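PDB 2UVP: DNA replication regulator protein HobA from Helicobacter pylori, which is required for the initiation of chromosomal DNA replication and increases binding of the initiator DnaA to the oriC region. Local coordinates for residues A[54-68]-A[84-96]. Residues are numbered along the deposited sequence; the frame is centred on the assembly and turned at random.
Sequences GSLLVSADSSRHWFL and PLLSVIDFNASSF
The ring of Phe-91 receives Ser-59 CB at its edge, 3.9 Å from CD2, near the ring plane; the rings of Phe-118 and Tyr-97 meet it from elsewhere in the chain. The His-65 imidazole has Ser-62 O over one face, offset toward the rim, and Ala-60 O in plane at its edge. It crosses the side-chain amide of Asn-92 obliquely, the planes 76° apart. That amide also lies beside the backbone of Ala-60, and its CG is 3.6 Å from Leu-68 CD1. The Leu-68 side chain crosses that of Asp-90 at about a right angle, its CD1 3.4 Å from Asp-90 OD1.

Strand 55-60 and strand 88-90 run parallel, their axes 30° apart. Leu-56 N donates to Ser-87 O and Val-58 N to Ile-89 O. In return, Ile-89 N reaches Leu-56 O, while Phe-91 N bonds to Val-58 O at 2.8 Å, the last bond before the type I turn from Phe-91 to Ser-94. Leu-57 and Ile-89 lie side by side on one sheet face (CD1 to CD1 3.7 Å), with Ile-109 of helix 102-112 against Leu-57. On the other face, Val-58 CG2 meets Val-88 CG1 at 3.7 Å, beneath helix 65-75, which completes the beta-alpha-beta unit.

Ser-87 OG, anti to the backbone N (chi1 -179°), is turned onto Ser-55 CB at 3.1 Å and is buried without a polar partner. Four backbone hydrogen bonds and apolar pairs on both faces thus carry the cohesion across the strands, while the Ser-87 hydroxyl adds close packing and no polar bond; together they join this outermost strand of the chain's parallel sheet to its neighbour.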
# COMPACT_ATOMS: atom_id res chain seq x y z
N GLY A 54 7.53 24.82 5.69
CA GLY A 54 6.44 24.01 6.24
C GLY A 54 6.21 22.69 5.51
O GLY A 54 6.51 22.56 4.33
N SER A 55 5.66 21.72 6.22
CA SER A 55 5.28 20.43 5.64
C SER A 55 3.77 20.39 5.38
O SER A 55 2.98 21.07 6.06
CB SER A 55 5.71 19.27 6.58
OG SER A 55 5.13 19.42 7.86
N LEU A 56 3.35 19.62 4.38
CA LEU A 56 1.93 19.43 4.11
C LEU A 56 1.55 17.99 4.42
O LEU A 56 2.13 17.05 3.85
CB LEU A 56 1.59 19.74 2.64
CG LEU A 56 1.78 21.19 2.20
CD1 LEU A 56 1.66 21.26 0.69
CD2 LEU A 56 0.73 22.07 2.88
N LEU A 57 0.62 17.82 5.35
CA LEU A 57 0.18 16.49 5.73
C LEU A 57 -1.16 16.31 5.06
O LEU A 57 -2.16 16.92 5.47
CB LEU A 57 0.06 16.36 7.26
CG LEU A 57 1.36 16.02 8.03
CD1 LEU A 57 2.47 17.00 7.79
CD2 LEU A 57 1.00 15.92 9.53
N VAL A 58 -1.19 15.47 4.04
CA VAL A 58 -2.34 15.41 3.13
C VAL A 58 -3.22 14.23 3.47
O VAL A 58 -2.76 13.08 3.60
CB VAL A 58 -1.88 15.33 1.63
CG1 VAL A 58 -3.09 15.55 0.71
CG2 VAL A 58 -0.83 16.40 1.31
N SER A 59 -4.52 14.49 3.59
CA SER A 59 -5.49 13.43 3.84
C SER A 59 -6.71 13.63 2.93
O SER A 59 -6.93 14.74 2.40
CB SER A 59 -5.95 13.44 5.32
OG SER A 59 -6.50 14.69 5.69
N ALA A 60 -7.49 12.57 2.77
CA ALA A 60 -8.73 12.61 1.93
C ALA A 60 -9.70 11.58 2.42
O ALA A 60 -9.30 10.54 2.98
CB ALA A 60 -8.40 12.36 0.47
N ASP A 61 -10.98 11.81 2.14
CA ASP A 61 -12.00 10.81 2.46
C ASP A 61 -11.86 9.54 1.61
O ASP A 61 -11.05 9.50 0.66
CB ASP A 61 -13.42 11.45 2.41
CG ASP A 61 -13.89 11.79 0.99
OD1 ASP A 61 -13.38 11.24 -0.00
OD2 ASP A 61 -14.83 12.61 0.88
N SER A 62 -12.60 8.49 1.96
CA SER A 62 -12.46 7.20 1.29
C SER A 62 -12.60 7.33 -0.24
O SER A 62 -11.76 6.82 -0.99
CB SER A 62 -13.43 6.15 1.89
OG SER A 62 -14.73 6.70 2.12
N SER A 63 -13.60 8.08 -0.70
CA SER A 63 -13.86 8.16 -2.14
C SER A 63 -12.76 8.92 -2.88
O SER A 63 -12.65 8.83 -4.11
CB SER A 63 -15.23 8.78 -2.39
OG SER A 63 -16.22 7.83 -1.97
N ARG A 64 -11.95 9.68 -2.12
CA ARG A 64 -10.94 10.54 -2.75
C ARG A 64 -9.50 10.07 -2.56
O ARG A 64 -8.55 10.84 -2.80
CB ARG A 64 -11.10 11.99 -2.28
CG ARG A 64 -11.85 12.90 -3.29
CD ARG A 64 -13.17 12.29 -3.72
NE ARG A 64 -14.12 12.27 -2.61
CZ ARG A 64 -15.45 12.29 -2.75
NH1 ARG A 64 -16.01 12.32 -3.96
NH2 ARG A 64 -16.21 12.28 -1.66
N HIS A 65 -9.32 8.80 -2.19
CA HIS A 65 -7.96 8.26 -2.10
C HIS A 65 -7.22 8.45 -3.42
O HIS A 65 -6.02 8.74 -3.41
CB HIS A 65 -7.94 6.78 -1.70
CG HIS A 65 -8.35 6.53 -0.29
ND1 HIS A 65 -8.32 5.27 0.27
CD2 HIS A 65 -8.75 7.37 0.69
CE1 HIS A 65 -8.72 5.34 1.53
NE2 HIS A 65 -8.98 6.61 1.81
N TRP A 66 -7.92 8.30 -4.55
CA TRP A 66 -7.26 8.53 -5.85
C TRP A 66 -6.68 9.96 -5.92
O TRP A 66 -5.62 10.18 -6.51
CB TRP A 66 -8.21 8.29 -7.02
CG TRP A 66 -9.38 9.24 -7.06
CD1 TRP A 66 -10.58 9.08 -6.45
CD2 TRP A 66 -9.42 10.52 -7.72
NE1 TRP A 66 -11.40 10.17 -6.71
CE2 TRP A 66 -10.71 11.06 -7.49
CE3 TRP A 66 -8.50 11.24 -8.50
CZ2 TRP A 66 -11.10 12.32 -8.01
CZ3 TRP A 66 -8.89 12.50 -9.02
CH2 TRP A 66 -10.18 13.00 -8.77
N PHE A 67 -7.36 10.92 -5.30
CA PHE A 67 -6.95 12.32 -5.43
C PHE A 67 -5.79 12.63 -4.47
O PHE A 67 -4.90 13.41 -4.79
CB PHE A 67 -8.14 13.26 -5.23
CG PHE A 67 -7.80 14.72 -5.46
CD1 PHE A 67 -7.35 15.16 -6.71
CD2 PHE A 67 -7.92 15.64 -4.42
CE1 PHE A 67 -7.06 16.53 -6.94
CE2 PHE A 67 -7.61 17.01 -4.63
CZ PHE A 67 -7.16 17.44 -5.90
N LEU A 68 -5.80 11.98 -3.31
CA LEU A 68 -4.63 11.99 -2.42
C LEU A 68 -3.40 11.52 -3.21
O LEU A 68 -2.37 12.18 -3.22
CB LEU A 68 -4.88 11.04 -1.23
CG LEU A 68 -4.23 11.27 0.14
CD1 LEU A 68 -4.15 9.98 0.93
CD2 LEU A 68 -2.93 12.03 0.18
N PRO A 84 12.19 21.56 -6.65
CA PRO A 84 12.57 21.20 -5.29
C PRO A 84 11.88 19.91 -4.88
O PRO A 84 10.84 19.55 -5.46
CB PRO A 84 12.01 22.34 -4.45
CG PRO A 84 10.84 22.86 -5.25
CD PRO A 84 11.28 22.73 -6.68
N LEU A 85 12.43 19.21 -3.89
CA LEU A 85 11.71 18.13 -3.26
C LEU A 85 10.78 18.73 -2.21
O LEU A 85 11.23 19.24 -1.18
CB LEU A 85 12.68 17.15 -2.59
CG LEU A 85 12.07 15.94 -1.87
CD1 LEU A 85 11.30 15.02 -2.83
CD2 LEU A 85 13.18 15.16 -1.16
N LEU A 86 9.48 18.65 -2.44
CA LEU A 86 8.55 19.36 -1.54
C LEU A 86 8.19 18.53 -0.33
O LEU A 86 8.14 17.31 -0.41
CB LEU A 86 7.30 19.83 -2.27
CG LEU A 86 7.53 20.80 -3.41
CD1 LEU A 86 6.24 20.81 -4.23
CD2 LEU A 86 7.83 22.20 -2.85
N SER A 87 7.99 19.20 0.81
CA SER A 87 7.73 18.51 2.05
C SER A 87 6.24 18.11 2.14
O SER A 87 5.41 18.84 2.70
CB SER A 87 8.14 19.38 3.23
OG SER A 87 7.90 18.70 4.44
N VAL A 88 5.91 16.93 1.59
CA VAL A 88 4.53 16.47 1.45
C VAL A 88 4.46 15.06 2.01
O VAL A 88 5.31 14.21 1.70
CB VAL A 88 4.08 16.46 -0.04
CG1 VAL A 88 2.58 16.07 -0.18
CG2 VAL A 88 4.36 17.80 -0.73
N ILE A 89 3.46 14.82 2.85
CA ILE A 89 3.32 13.56 3.55
C ILE A 89 1.91 13.02 3.35
O ILE A 89 0.94 13.78 3.38
CB ILE A 89 3.57 13.76 5.06
CG1 ILE A 89 5.06 14.11 5.33
CG2 ILE A 89 3.12 12.56 5.89
CD1 ILE A 89 5.21 15.48 5.81
N ASP A 90 1.82 11.70 3.12
CA ASP A 90 0.54 11.00 3.07
C ASP A 90 0.06 10.78 4.51
O ASP A 90 0.52 9.86 5.20
CB ASP A 90 0.69 9.68 2.30
CG ASP A 90 -0.62 8.88 2.23
OD1 ASP A 90 -1.56 9.16 3.00
OD2 ASP A 90 -0.66 7.94 1.40
N PHE A 91 -0.85 11.63 4.96
CA PHE A 91 -1.35 11.55 6.31
C PHE A 91 -2.29 10.36 6.52
O PHE A 91 -2.25 9.72 7.58
CB PHE A 91 -2.01 12.89 6.70
CG PHE A 91 -2.44 12.97 8.15
CD1 PHE A 91 -1.58 12.60 9.17
CD2 PHE A 91 -3.69 13.48 8.49
CE1 PHE A 91 -1.97 12.69 10.52
CE2 PHE A 91 -4.10 13.57 9.83
CZ PHE A 91 -3.23 13.18 10.84
N ASN A 92 -3.11 10.03 5.51
CA ASN A 92 -3.98 8.84 5.57
C ASN A 92 -3.17 7.63 5.97
O ASN A 92 -3.67 6.78 6.69
CB ASN A 92 -4.65 8.50 4.22
CG ASN A 92 -5.97 9.25 3.97
OD1 ASN A 92 -6.83 8.78 3.21
ND2 ASN A 92 -6.11 10.40 4.55
N ALA A 93 -1.94 7.54 5.45
CA ALA A 93 -1.15 6.32 5.56
C ALA A 93 -0.30 6.31 6.82
O ALA A 93 0.34 5.32 7.15
CB ALA A 93 -0.27 6.15 4.35
N SER A 94 -0.27 7.42 7.54
CA SER A 94 0.69 7.50 8.64
C SER A 94 0.15 6.87 9.91
O SER A 94 -1.06 6.72 10.09
CB SER A 94 1.11 8.93 8.88
OG SER A 94 0.20 9.58 9.72
N SER A 95 1.06 6.48 10.80
CA SER A 95 0.67 5.87 12.06
C SER A 95 -0.02 6.89 12.98
O SER A 95 -0.58 6.51 14.00
CB SER A 95 1.90 5.27 12.74
OG SER A 95 2.54 4.32 11.89
N PHE A 96 0.01 8.17 12.62
CA PHE A 96 -0.57 9.23 13.47
C PHE A 96 -1.98 9.57 13.06
O PHE A 96 -2.63 10.38 13.71
CB PHE A 96 0.28 10.50 13.45
CG PHE A 96 1.75 10.24 13.53
CD1 PHE A 96 2.23 9.19 14.32
CD2 PHE A 96 2.64 11.00 12.80
CE1 PHE A 96 3.62 8.93 14.38
CE2 PHE A 96 4.02 10.75 12.86
CZ PHE A 96 4.50 9.71 13.66